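Local coordinates for protein aminoglycoside N(3)-acetyltransferase III (Serratia marcescens, PDB 7LAO) that transfers an acetyl group from acetyl-CoA to the 3-amino group of 2-deoxystreptamine antibiotics such as gentamicin, and so confers resistance to them, at residues P86-A91 and A116-S121; D22-H27 and K157-G162; V33-G38 and V243-S248. All coordinates share one frame; numbering follows the deposited sequence.

Interaction 1 of 3, residues P86-A91 and A116-S121; sequences PPFDLA and AHPDAS
One face of the Phe88 ring lies against Pro118: the proline CA sits 3.7 Å from the ring centroid and only 7° off the ring normal, a CH-pi contact over the centre of the face. Pro118 CB reaches over the same face toward its inner end, 3.5 Å from Phe88 CG. At the far rim, near the ring plane, Ser121 OG comes 3.7 Å from Phe88 CZ, while Ala116 O approaches CE2 obliquely. The ring extends across to the proline because Phe88 CG stands anti to the backbone N (chi1 176°). A proline suits this place, since its rigid ring offers a compact apolar surface and its CA-H, polarised by the adjoining amide nitrogen and carbonyl, favours an aromatic face. Beside this pair, the CD2 branch of Leu90 reaches Ala116 CA at 4.0 Å, a looser apolar touch at the exposed margin. No hydrogen bond joins the two segments; Ser121 OG is instead held by Arg114 NE and the carbonyl of Ser115.

Asp119 of the same loop hydrogen-bonds a bound buffer molecule and His117 lies near it, so the loop may border a pocket. Trp63 meets the Phe88 ring edge-to-face. Met190 and Met192 of strand 185-192 pack on Pro118, so the loop between strands 113-114 and 122-125 is held between residues 86-91 and the two-stranded antiparallel sheet.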
ATOM      1  N   PRO A  86     -11.895   2.069 -19.561  1.00 86.01           N
ATOM      2  CA  PRO A  86     -11.678   3.467 -19.154  1.00 86.09           C
ATOM      3  C   PRO A  86     -10.205   3.758 -18.936  1.00 79.07           C
ATOM      4  O   PRO A  86      -9.480   2.942 -18.348  1.00 78.72           O
ATOM      5  CB  PRO A  86     -12.467   3.585 -17.840  1.00 76.48           C
ATOM      6  CG  PRO A  86     -12.690   2.189 -17.396  1.00 74.89           C
ATOM      7  CD  PRO A  86     -12.806   1.371 -18.641  1.00 80.74           C
ATOM      8  N   PRO A  87      -9.722   4.902 -19.415  1.00 83.51           N
ATOM      9  CA  PRO A  87      -8.318   5.254 -19.194  1.00 78.18           C
ATOM     10  C   PRO A  87      -8.050   5.569 -17.734  1.00 69.78           C
ATOM     11  O   PRO A  87      -8.922   6.040 -16.994  1.00 67.96           O
ATOM     12  CB  PRO A  87      -8.113   6.489 -20.082  1.00 80.15           C
ATOM     13  CG  PRO A  87      -9.264   6.462 -21.076  1.00 91.17           C
ATOM     14  CD  PRO A  87     -10.402   5.850 -20.316  1.00 84.29           C
ATOM     15  N   PHE A  88      -6.829   5.280 -17.311  1.00 76.41           N
ATOM     16  CA  PHE A  88      -6.444   5.546 -15.931  1.00 69.94           C
ATOM     17  C   PHE A  88      -6.073   7.014 -15.825  1.00 66.53           C
ATOM     18  O   PHE A  88      -5.018   7.438 -16.304  1.00 69.88           O
ATOM     19  CB  PHE A  88      -5.292   4.655 -15.500  1.00 72.97           C
ATOM     20  CG  PHE A  88      -4.800   4.952 -14.124  1.00 68.12           C
ATOM     21  CD1 PHE A  88      -5.583   4.671 -13.025  1.00 63.80           C
ATOM     22  CD2 PHE A  88      -3.560   5.539 -13.932  1.00 67.45           C
ATOM     23  CE1 PHE A  88      -5.126   4.947 -11.755  1.00 60.27           C
ATOM     24  CE2 PHE A  88      -3.103   5.810 -12.661  1.00 57.10           C
ATOM     25  CZ  PHE A  88      -3.884   5.525 -11.583  1.00 55.01           C
ATOM     26  N   ASP A  89      -6.950   7.800 -15.218  1.00 64.21           N
ATOM     27  CA  ASP A  89      -6.718   9.227 -15.049  1.00 73.04           C
ATOM     28  C   ASP A  89      -6.432   9.488 -13.583  1.00 66.16           C
ATOM     29  O   ASP A  89      -7.210   9.072 -12.721  1.00 60.06           O
ATOM     30  CB  ASP A  89      -7.922  10.048 -15.512  1.00 79.74           C
ATOM     31  CG  ASP A  89      -7.732  11.539 -15.293  1.00 84.01           C
ATOM     32  OD1 ASP A  89      -6.622  12.056 -15.535  1.00 87.33           O
ATOM     33  OD2 ASP A  89      -8.700  12.199 -14.869  1.00 88.18           O
ATOM     34  N   LEU A  90      -5.315  10.173 -13.311  1.00 68.35           N
ATOM     35  CA  LEU A  90      -4.827  10.290 -11.938  1.00 63.76           C
ATOM     36  C   LEU A  90      -5.854  10.964 -11.039  1.00 63.81           C
ATOM     37  O   LEU A  90      -6.032  10.574  -9.875  1.00 61.22           O
ATOM     38  CB  LEU A  90      -3.514  11.080 -11.912  1.00 58.01           C
ATOM     39  CG  LEU A  90      -2.289  10.561 -12.659  1.00 51.71           C
ATOM     40  CD1 LEU A  90      -1.045  11.293 -12.172  1.00 52.04           C
ATOM     41  CD2 LEU A  90      -2.142   9.081 -12.488  1.00 45.07           C
ATOM     42  N   ALA A  91      -6.549  11.977 -11.571  1.00 61.13           N
ATOM     43  CA  ALA A  91      -7.448  12.794 -10.770  1.00 63.06           C
ATOM     44  C   ALA A  91      -8.833  12.191 -10.615  1.00 67.50           C
ATOM     45  O   ALA A  91      -9.486  12.418  -9.589  1.00 70.50           O
ATOM     46  CB  ALA A  91      -7.583  14.189 -11.385  1.00 70.81           C
ATOM     47  N   ALA A 116       1.591   6.991 -11.179  1.00 41.21           N
ATOM     48  CA  ALA A 116       1.053   6.694 -12.507  1.00 43.75           C
ATOM     49  C   ALA A 116       0.966   5.203 -12.831  1.00 42.45           C
ATOM     50  O   ALA A 116       0.507   4.860 -13.928  1.00 42.30           O
ATOM     51  CB  ALA A 116       1.901   7.385 -13.594  1.00 47.60           C
ATOM     52  N   HIS A 117       1.422   4.312 -11.947  1.00 41.74           N
ATOM     53  CA  HIS A 117       1.260   2.865 -12.176  1.00 42.78           C
ATOM     54  C   HIS A 117      -0.191   2.525 -11.889  1.00 38.98           C
ATOM     55  O   HIS A 117      -0.595   2.576 -10.731  1.00 40.28           O
ATOM     56  CB  HIS A 117       2.202   2.054 -11.272  1.00 44.48           C
ATOM     57  CG  HIS A 117       2.299   0.588 -11.610  1.00 44.39           C
ATOM     58  ND1 HIS A 117       1.206  -0.257 -11.619  1.00 40.80           N
ATOM     59  CD2 HIS A 117       3.372  -0.188 -11.911  1.00 38.81           C
ATOM     60  CE1 HIS A 117       1.593  -1.477 -11.945  1.00 40.81           C
ATOM     61  NE2 HIS A 117       2.903  -1.462 -12.124  1.00 44.42           N
ATOM     62  N   PRO A 118      -1.022   2.233 -12.886  1.00 48.39           N
ATOM     63  CA  PRO A 118      -2.460   2.117 -12.579  1.00 47.87           C
ATOM     64  C   PRO A 118      -2.773   0.982 -11.621  1.00 48.14           C
ATOM     65  O   PRO A 118      -3.542   1.173 -10.668  1.00 51.31           O
ATOM     66  CB  PRO A 118      -3.101   1.908 -13.952  1.00 53.79           C
ATOM     67  CG  PRO A 118      -2.020   2.257 -14.967  1.00 57.53           C
ATOM     68  CD  PRO A 118      -0.727   1.925 -14.291  1.00 51.03           C
ATOM     69  N   ASP A 119      -2.181  -0.194 -11.819  1.00 43.77           N
ATOM     70  CA  ASP A 119      -2.539  -1.290 -10.926  1.00 47.20           C
ATOM     71  C   ASP A 119      -1.934  -1.125  -9.531  1.00 45.56           C
ATOM     72  O   ASP A 119      -2.554  -1.533  -8.542  1.00 43.70           O
ATOM     73  CB  ASP A 119      -2.138  -2.626 -11.545  1.00 49.21           C
ATOM     74  CG  ASP A 119      -2.627  -3.799 -10.734  1.00 47.64           C
ATOM     75  OD1 ASP A 119      -3.809  -4.185 -10.845  1.00 46.05           O
ATOM     76  OD2 ASP A 119      -1.811  -4.297  -9.948  1.00 41.40           O
ATOM     77  N   ALA A 120      -0.757  -0.512  -9.412  1.00 45.06           N
ATOM     78  CA  ALA A 120      -0.090  -0.385  -8.119  1.00 38.29           C
ATOM     79  C   ALA A 120      -0.131   1.043  -7.600  1.00 33.28           C
ATOM     80  O   ALA A 120       0.616   1.393  -6.694  1.00 29.34           O
ATOM     81  CB  ALA A 120       1.351  -0.873  -8.218  1.00 36.34           C
ATOM     82  N   SER A 121      -1.006   1.869  -8.159  1.00 35.75           N
ATOM     83  CA  SER A 121      -1.015   3.299  -7.880  1.00 33.32           C
ATOM     84  C   SER A 121      -0.968   3.632  -6.392  1.00 32.75           C
ATOM     85  O   SER A 121      -1.671   3.030  -5.561  1.00 36.24           O
ATOM     86  CB  SER A 121      -2.273   3.889  -8.515  1.00 40.91           C
ATOM     87  OG  SER A 121      -2.358   5.265  -8.255  1.00 50.38           O
TER

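Interaction 2 of 3, residues D22-H27 and K157-G162; sequences DLIMVH and KVLLLG
Lys157 and Asp22 form a salt bridge at the start of two neighbouring parallel strands. Fully extended beyond CG, the lysine chain brings NZ to 3.0 Å from Asp22 OD2, from above the carboxylate plane (42° out of it). That same oxygen accepts the backbone N-H of Arg19, so two donors hold it.

Five backbone hydrogen bonds form the parallel ladder, Leu23, Met25 and His27 of one strand exchanging bonds with Lys157, Leu159 and Leu161 of the other. The straightest runs from Leu159 N to Met25 O (2.8 Å, 178° at the hydrogen). CA-H...O contacts flank the ladder, among them Val26 CA to Leu159 O at 3.4 Å.

Side chains meet on both faces. On one the packing is apolar: Ile24 CG2 meets Leu159 CB at 3.5 Å, and Val26 CG1 touches Leu161 CD1; the beta-branched Ile24 and Val26 suit such extended backbone. On the other, in van der Waals packing, His27 CD2 lies 3.5 Å from Leu160 CD2, and Val158 CG1 meets the imidazole edge in its plane.

The pair is central to the mixed sheet, with strand 56-60 beyond 23-27 and strand 246-252 beyond 157-161. Helix 40-51 packs on the Ile24, Val26 and Leu159 face, and helix 147-153 on Met25 and Val158.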
ATOM      1  N   ASP A  22       6.519  12.620  10.756  1.00 24.49           N
ATOM      2  CA  ASP A  22       6.588  11.225  10.341  1.00 25.83           C
ATOM      3  C   ASP A  22       6.104  11.071   8.925  1.00 25.53           C
ATOM      4  O   ASP A  22       5.228  11.813   8.465  1.00 24.95           O
ATOM      5  CB  ASP A  22       5.683  10.340  11.209  1.00 25.68           C
ATOM      6  CG  ASP A  22       6.329   9.968  12.527  1.00 35.90           C
ATOM      7  OD1 ASP A  22       7.505  10.346  12.700  1.00 35.81           O
ATOM      8  OD2 ASP A  22       5.652   9.322  13.385  1.00 38.13           O
ATOM      9  N   LEU A  23       6.622  10.042   8.271  1.00 19.07           N
ATOM     10  CA  LEU A  23       6.083   9.520   7.027  1.00 24.14           C
ATOM     11  C   LEU A  23       5.295   8.247   7.352  1.00 20.96           C
ATOM     12  O   LEU A  23       5.866   7.266   7.830  1.00 20.06           O
ATOM     13  CB  LEU A  23       7.228   9.220   6.050  1.00 19.81           C
ATOM     14  CG  LEU A  23       6.921   8.338   4.841  1.00 21.10           C
ATOM     15  CD1 LEU A  23       5.948   9.046   3.895  1.00 18.06           C
ATOM     16  CD2 LEU A  23       8.296   8.099   4.069  1.00 20.68           C
ATOM     17  N   ILE A  24       3.975   8.276   7.124  1.00 19.84           N
ATOM     18  CA  ILE A  24       3.079   7.206   7.524  1.00 21.13           C
ATOM     19  C   ILE A  24       2.404   6.634   6.281  1.00 24.54           C
ATOM     20  O   ILE A  24       1.745   7.363   5.532  1.00 27.54           O
ATOM     21  CB  ILE A  24       2.032   7.736   8.521  1.00 26.62           C
ATOM     22  CG1 ILE A  24       2.773   8.327   9.721  1.00 29.18           C
ATOM     23  CG2 ILE A  24       1.113   6.580   9.008  1.00 24.24           C
ATOM     24  CD1 ILE A  24       3.539   7.306  10.489  1.00 33.28           C
ATOM     25  N   MET A  25       2.516   5.341   6.089  1.00 18.23           N
ATOM     26  CA  MET A  25       1.671   4.643   5.132  1.00 20.61           C
ATOM     27  C   MET A  25       0.541   3.990   5.922  1.00 27.74           C
ATOM     28  O   MET A  25       0.800   3.178   6.827  1.00 21.68           O
ATOM     29  CB  MET A  25       2.457   3.589   4.362  1.00 24.70           C
ATOM     30  CG  MET A  25       1.623   2.829   3.317  1.00 31.92           C
ATOM     31  SD  MET A  25       2.710   1.976   2.062  1.00 35.55           S
ATOM     32  CE  MET A  25       1.449   1.157   1.063  1.00 30.52           C
ATOM     33  N   VAL A  26      -0.708   4.322   5.564  1.00 20.52           N
ATOM     34  CA  VAL A  26      -1.881   3.877   6.329  1.00 23.06           C
ATOM     35  C   VAL A  26      -2.620   2.782   5.570  1.00 27.27           C
ATOM     36  O   VAL A  26      -2.938   2.943   4.385  1.00 30.27           O
ATOM     37  CB  VAL A  26      -2.837   5.058   6.600  1.00 31.18           C
ATOM     38  CG1 VAL A  26      -3.990   4.679   7.591  1.00 26.07           C
ATOM     39  CG2 VAL A  26      -2.088   6.305   7.047  1.00 32.13           C
ATOM     40  N   HIS A  27      -2.991   1.710   6.278  1.00 24.63           N
ATOM     41  CA  HIS A  27      -3.971   0.751   5.769  1.00 27.88           C
ATOM     42  C   HIS A  27      -5.104   0.740   6.779  1.00 29.40           C
ATOM     43  O   HIS A  27      -4.867   0.458   7.949  1.00 26.51           O
ATOM     44  CB  HIS A  27      -3.382  -0.663   5.622  1.00 31.39           C
ATOM     45  CG  HIS A  27      -2.076  -0.700   4.885  1.00 36.10           C
ATOM     46  ND1 HIS A  27      -1.998  -0.778   3.509  1.00 36.01           N
ATOM     47  CD2 HIS A  27      -0.797  -0.650   5.331  1.00 36.82           C
ATOM     48  CE1 HIS A  27      -0.730  -0.777   3.139  1.00 31.68           C
ATOM     49  NE2 HIS A  27       0.020  -0.698   4.222  1.00 38.18           N
ATOM     50  N   LYS A 157       6.855   4.717   8.410  1.00 19.28           N
ATOM     51  CA  LYS A 157       6.217   3.827   9.388  1.00 20.41           C
ATOM     52  C   LYS A 157       4.911   3.314   8.792  1.00 24.43           C
ATOM     53  O   LYS A 157       4.256   4.007   7.999  1.00 21.49           O
ATOM     54  CB  LYS A 157       5.937   4.534  10.695  1.00 22.72           C
ATOM     55  CG  LYS A 157       7.179   5.044  11.407  1.00 27.08           C
ATOM     56  CD  LYS A 157       6.777   5.728  12.668  1.00 43.82           C
ATOM     57  CE  LYS A 157       7.917   6.334  13.443  1.00 46.86           C
ATOM     58  NZ  LYS A 157       7.251   7.073  14.594  1.00 51.86           N
ATOM     59  N   VAL A 158       4.570   2.070   9.100  1.00 19.30           N
ATOM     60  CA  VAL A 158       3.349   1.479   8.577  1.00 18.46           C
ATOM     61  C   VAL A 158       2.306   1.526   9.689  1.00 23.72           C
ATOM     62  O   VAL A 158       2.533   1.030  10.813  1.00 21.49           O
ATOM     63  CB  VAL A 158       3.562   0.045   8.089  1.00 22.25           C
ATOM     64  CG1 VAL A 158       2.236  -0.556   7.619  1.00 28.03           C
ATOM     65  CG2 VAL A 158       4.679   0.029   6.932  1.00 20.64           C
ATOM     66  N   LEU A 159       1.165   2.108   9.367  1.00 19.20           N
ATOM     67  CA  LEU A 159       0.050   2.226  10.314  1.00 22.04           C
ATOM     68  C   LEU A 159      -1.091   1.331   9.860  1.00 21.66           C
ATOM     69  O   LEU A 159      -1.623   1.537   8.767  1.00 23.64           O
ATOM     70  CB  LEU A 159      -0.389   3.692  10.375  1.00 22.56           C
ATOM     71  CG  LEU A 159      -1.679   3.889  11.161  1.00 26.05           C
ATOM     72  CD1 LEU A 159      -1.481   3.501  12.598  1.00 22.41           C
ATOM     73  CD2 LEU A 159      -2.115   5.317  11.052  1.00 27.36           C
ATOM     74  N   LEU A 160      -1.476   0.335  10.686  1.00 21.18           N
ATOM     75  CA  LEU A 160      -2.671  -0.459  10.426  1.00 26.92           C
ATOM     76  C   LEU A 160      -3.752   0.044  11.374  1.00 25.51           C
ATOM     77  O   LEU A 160      -3.566   0.013  12.594  1.00 25.34           O
ATOM     78  CB  LEU A 160      -2.423  -1.968  10.638  1.00 29.62           C
ATOM     79  CG  LEU A 160      -1.226  -2.641   9.924  1.00 25.82           C
ATOM     80  CD1 LEU A 160      -1.239  -4.166  10.114  1.00 28.11           C
ATOM     81  CD2 LEU A 160      -1.154  -2.262   8.411  1.00 29.68           C
ATOM     82  N   LEU A 161      -4.866   0.531  10.815  1.00 27.48           N
ATOM     83  CA  LEU A 161      -6.013   1.006  11.610  1.00 27.63           C
ATOM     84  C   LEU A 161      -7.130  -0.003  11.430  1.00 30.45           C
ATOM     85  O   LEU A 161      -7.978   0.170  10.555  1.00 30.96           O
ATOM     86  CB  LEU A 161      -6.500   2.380  11.177  1.00 33.13           C
ATOM     87  CG  LEU A 161      -5.515   3.536  11.338  1.00 39.45           C
ATOM     88  CD1 LEU A 161      -6.143   4.856  10.820  1.00 36.23           C
ATOM     89  CD2 LEU A 161      -5.027   3.672  12.797  1.00 34.26           C
ATOM     90  N   GLY A 162      -7.131  -1.041  12.273  1.00 32.05           N
ATOM     91  CA  GLY A 162      -8.061  -2.162  12.177  1.00 33.06           C
ATOM     92  C   GLY A 162      -7.851  -3.064  10.978  1.00 39.93           C
ATOM     93  O   GLY A 162      -8.648  -3.966  10.776  1.00 38.46           O
TER

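Interaction 3 of 3, residues V33-G38 and V243-S248; sequences VGPVEG and VGRAPS
Val33 chi1 of 169° sets CG1 anti to the backbone N and leaves CG2 anti to the carbonyl carbon, beside N; Ala246 CB sits against the Val33 backbone, and this torsion adds the CG2 methyl to the contact, at 3.8 Å from that CB. The Arg245 chain, extended from CG to NE, carries its guanidinium past Val33 toward Pro35. The motif is a tight beta hairpin: a type II' turn from Val243 to Ala246 joins strands 239-243 and 246-252 and packs against the end of helix 30-33.

The alanine suits its place, for its small CB lies only 3.5 Å from Val33 N and lets the helix end come close. Gly34, with positive phi, ends the helix and frees the chain to turn away. Gly244, with positive phi at the turn's first corner, has no side chain and so leaves room for Val33 O beside its CA. This backbone closeness allows one direct hydrogen bond between the segments: Arg245 N donates to Val33 O at 2.8 Å, tilted 35° from the carbonyl plane.

Farther out, Pro35 and Arg245 cross at about a right angle, with Pro35 CG 4.0 Å from Arg245 NH1. The strongest partner of the guanidinium is the carbonyl of Gln1, so the arginine also ties down the N-terminal residues; Asp12 of helix 6-16 receives the Gly244 N-H.

A water bridges the exposed side. It lies 2.7 Å from Val33 O, and likewise within hydrogen-bonding distance of Pro35 O, while Arg245 NH1 reaches the same water by a weak bond of 3.0 Å.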
ATOM      1  N   VAL A  33     -12.536   1.279  12.711  1.00 35.87           N
ATOM      2  CA  VAL A  33     -12.307   2.549  13.392  1.00 38.64           C
ATOM      3  C   VAL A  33     -13.614   3.088  13.993  1.00 37.84           C
ATOM      4  O   VAL A  33     -13.615   3.682  15.081  1.00 36.38           O
ATOM      5  CB  VAL A  33     -11.652   3.542  12.414  1.00 37.40           C
ATOM      6  CG1 VAL A  33     -11.657   4.945  12.995  1.00 32.00           C
ATOM      7  CG2 VAL A  33     -10.233   3.082  12.119  1.00 29.64           C
ATOM      8  N   GLY A  34     -14.729   2.875  13.308  1.00 39.62           N
ATOM      9  CA  GLY A  34     -16.042   3.216  13.827  1.00 41.57           C
ATOM     10  C   GLY A  34     -16.373   4.658  13.517  1.00 40.46           C
ATOM     11  O   GLY A  34     -15.568   5.398  12.914  1.00 40.98           O
ATOM     12  N   PRO A  35     -17.564   5.092  13.937  1.00 45.88           N
ATOM     13  CA  PRO A  35     -18.053   6.421  13.549  1.00 50.98           C
ATOM     14  C   PRO A  35     -17.149   7.521  14.083  1.00 42.43           C
ATOM     15  O   PRO A  35     -16.706   7.506  15.231  1.00 41.82           O
ATOM     16  CB  PRO A  35     -19.479   6.478  14.153  1.00 47.15           C
ATOM     17  CG  PRO A  35     -19.502   5.404  15.177  1.00 54.82           C
ATOM     18  CD  PRO A  35     -18.562   4.339  14.721  1.00 47.84           C
ATOM     19  N   VAL A  36     -16.821   8.439  13.194  1.00 42.47           N
ATOM     20  CA  VAL A  36     -16.047   9.635  13.478  1.00 42.76           C
ATOM     21  C   VAL A  36     -16.865  10.803  12.944  1.00 47.91           C
ATOM     22  O   VAL A  36     -17.467  10.688  11.875  1.00 55.48           O
ATOM     23  CB  VAL A  36     -14.666   9.613  12.804  1.00 42.41           C
ATOM     24  CG1 VAL A  36     -13.853  10.815  13.261  1.00 43.93           C
ATOM     25  CG2 VAL A  36     -13.920   8.318  13.154  1.00 41.39           C
ATOM     26  N   GLU A  37     -16.888  11.921  13.661  1.00 43.84           N
ATOM     27  CA  GLU A  37     -17.674  13.051  13.166  1.00 46.09           C
ATOM     28  C   GLU A  37     -17.037  13.572  11.879  1.00 56.59           C
ATOM     29  O   GLU A  37     -15.830  13.807  11.844  1.00 43.69           O
ATOM     30  CB  GLU A  37     -17.765  14.166  14.213  1.00 55.33           C
ATOM     31  CG  GLU A  37     -18.642  13.836  15.407  1.00 68.10           C
ATOM     32  CD  GLU A  37     -19.215  15.081  16.079  1.00 75.86           C
ATOM     33  OE1 GLU A  37     -20.057  15.780  15.442  1.00 77.00           O
ATOM     34  OE2 GLU A  37     -18.840  15.349  17.252  1.00 74.56           O
ATOM     35  N   GLY A  38     -17.843  13.710  10.822  1.00 64.35           N
ATOM     36  CA  GLY A  38     -17.351  14.077   9.508  1.00 69.72           C
ATOM     37  C   GLY A  38     -16.849  12.927   8.653  1.00 72.44           C
ATOM     38  O   GLY A  38     -16.368  13.169   7.531  1.00 74.06           O
ATOM     39  N   VAL A 243      -7.315   2.911  17.991  1.00 31.94           N
ATOM     40  CA  VAL A 243      -7.540   4.204  17.359  1.00 31.84           C
ATOM     41  C   VAL A 243      -9.002   4.248  16.970  1.00 34.56           C
ATOM     42  O   VAL A 243      -9.433   3.462  16.126  1.00 36.27           O
ATOM     43  CB  VAL A 243      -6.627   4.424  16.139  1.00 30.11           C
ATOM     44  CG1 VAL A 243      -6.932   5.805  15.563  1.00 31.32           C
ATOM     45  CG2 VAL A 243      -5.147   4.245  16.549  1.00 27.89           C
ATOM     46  N   GLY A 244      -9.766   5.137  17.597  1.00 36.60           N
ATOM     47  CA  GLY A 244     -11.201   5.092  17.380  1.00 39.81           C
ATOM     48  C   GLY A 244     -11.707   3.879  18.140  1.00 42.17           C
ATOM     49  O   GLY A 244     -11.528   3.813  19.354  1.00 40.99           O
ATOM     50  N   ARG A 245     -12.266   2.886  17.455  1.00 42.22           N
ATOM     51  CA  ARG A 245     -12.540   1.593  18.073  1.00 43.33           C
ATOM     52  C   ARG A 245     -11.759   0.464  17.402  1.00 41.34           C
ATOM     53  O   ARG A 245     -12.120  -0.700  17.551  1.00 42.91           O
ATOM     54  CB  ARG A 245     -14.044   1.320  18.045  1.00 47.79           C
ATOM     55  CG  ARG A 245     -14.767   2.345  18.864  1.00 49.98           C
ATOM     56  CD  ARG A 245     -16.290   2.360  18.627  1.00 54.89           C
ATOM     57  NE  ARG A 245     -16.916   3.151  19.666  1.00 57.17           N
ATOM     58  CZ  ARG A 245     -17.317   4.420  19.565  1.00 60.70           C
ATOM     59  NH1 ARG A 245     -17.175   5.097  18.434  1.00 57.58           N
ATOM     60  NH2 ARG A 245     -17.891   5.010  20.609  1.00 60.72           N
ATOM     61  N   ALA A 246     -10.678   0.783  16.642  1.00 40.07           N
ATOM     62  CA  ALA A 246     -10.002  -0.263  15.879  1.00 36.77           C
ATOM     63  C   ALA A 246      -8.707  -0.673  16.553  1.00 34.06           C
ATOM     64  O   ALA A 246      -7.867   0.207  16.808  1.00 32.09           O
ATOM     65  CB  ALA A 246      -9.686   0.197  14.454  1.00 36.76           C
ATOM     66  N   PRO A 247      -8.479  -1.974  16.804  1.00 37.73           N
ATOM     67  CA  PRO A 247      -7.119  -2.442  17.148  1.00 37.30           C
ATOM     68  C   PRO A 247      -6.124  -2.028  16.071  1.00 43.17           C
ATOM     69  O   PRO A 247      -6.361  -2.224  14.873  1.00 39.32           O
ATOM     70  CB  PRO A 247      -7.252  -3.963  17.192  1.00 34.45           C
ATOM     71  CG  PRO A 247      -8.512  -4.269  16.440  1.00 48.95           C
ATOM     72  CD  PRO A 247      -9.432  -3.094  16.696  1.00 45.15           C
ATOM     73  N   SER A 248      -5.009  -1.462  16.491  1.00 27.39           N
ATOM     74  CA  SER A 248      -4.150  -0.817  15.510  1.00 25.61           C
ATOM     75  C   SER A 248      -2.689  -1.144  15.786  1.00 24.81           C
ATOM     76  O   SER A 248      -2.320  -1.488  16.917  1.00 27.05           O
ATOM     77  CB  SER A 248      -4.386   0.702  15.467  1.00 25.77           C
ATOM     78  OG  SER A 248      -5.679   0.995  14.930  1.00 29.70           O
TER
HETATM   79  O   HOH W   1     -15.120   5.602  16.294  1.00 36.13           O

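How the interactions relate
Interaction 2 is the buried core of the three, a strand pairing built on backbone hydrogen bonds, whereas interactions 1 and 3 are partly buried contacts nearer the surface. Interaction 1 lacks any hydrogen bond between its segments and relies on ring packing; interaction 3 combines a small apolar contact with one direct bond and a bridging water. Interactions 2 and 3 share the central sheet, where strands 157-161 and 246-252 are neighbours, and they touch: Gly162 N lies 3.0 Å from Pro247 O, probably a hydrogen bond. Interaction 1 lies across the chain's centre, its 116-121 loop joining strands 113-114 and 122-125 of the same sheet, about 22 Å centre to centre from interaction 2.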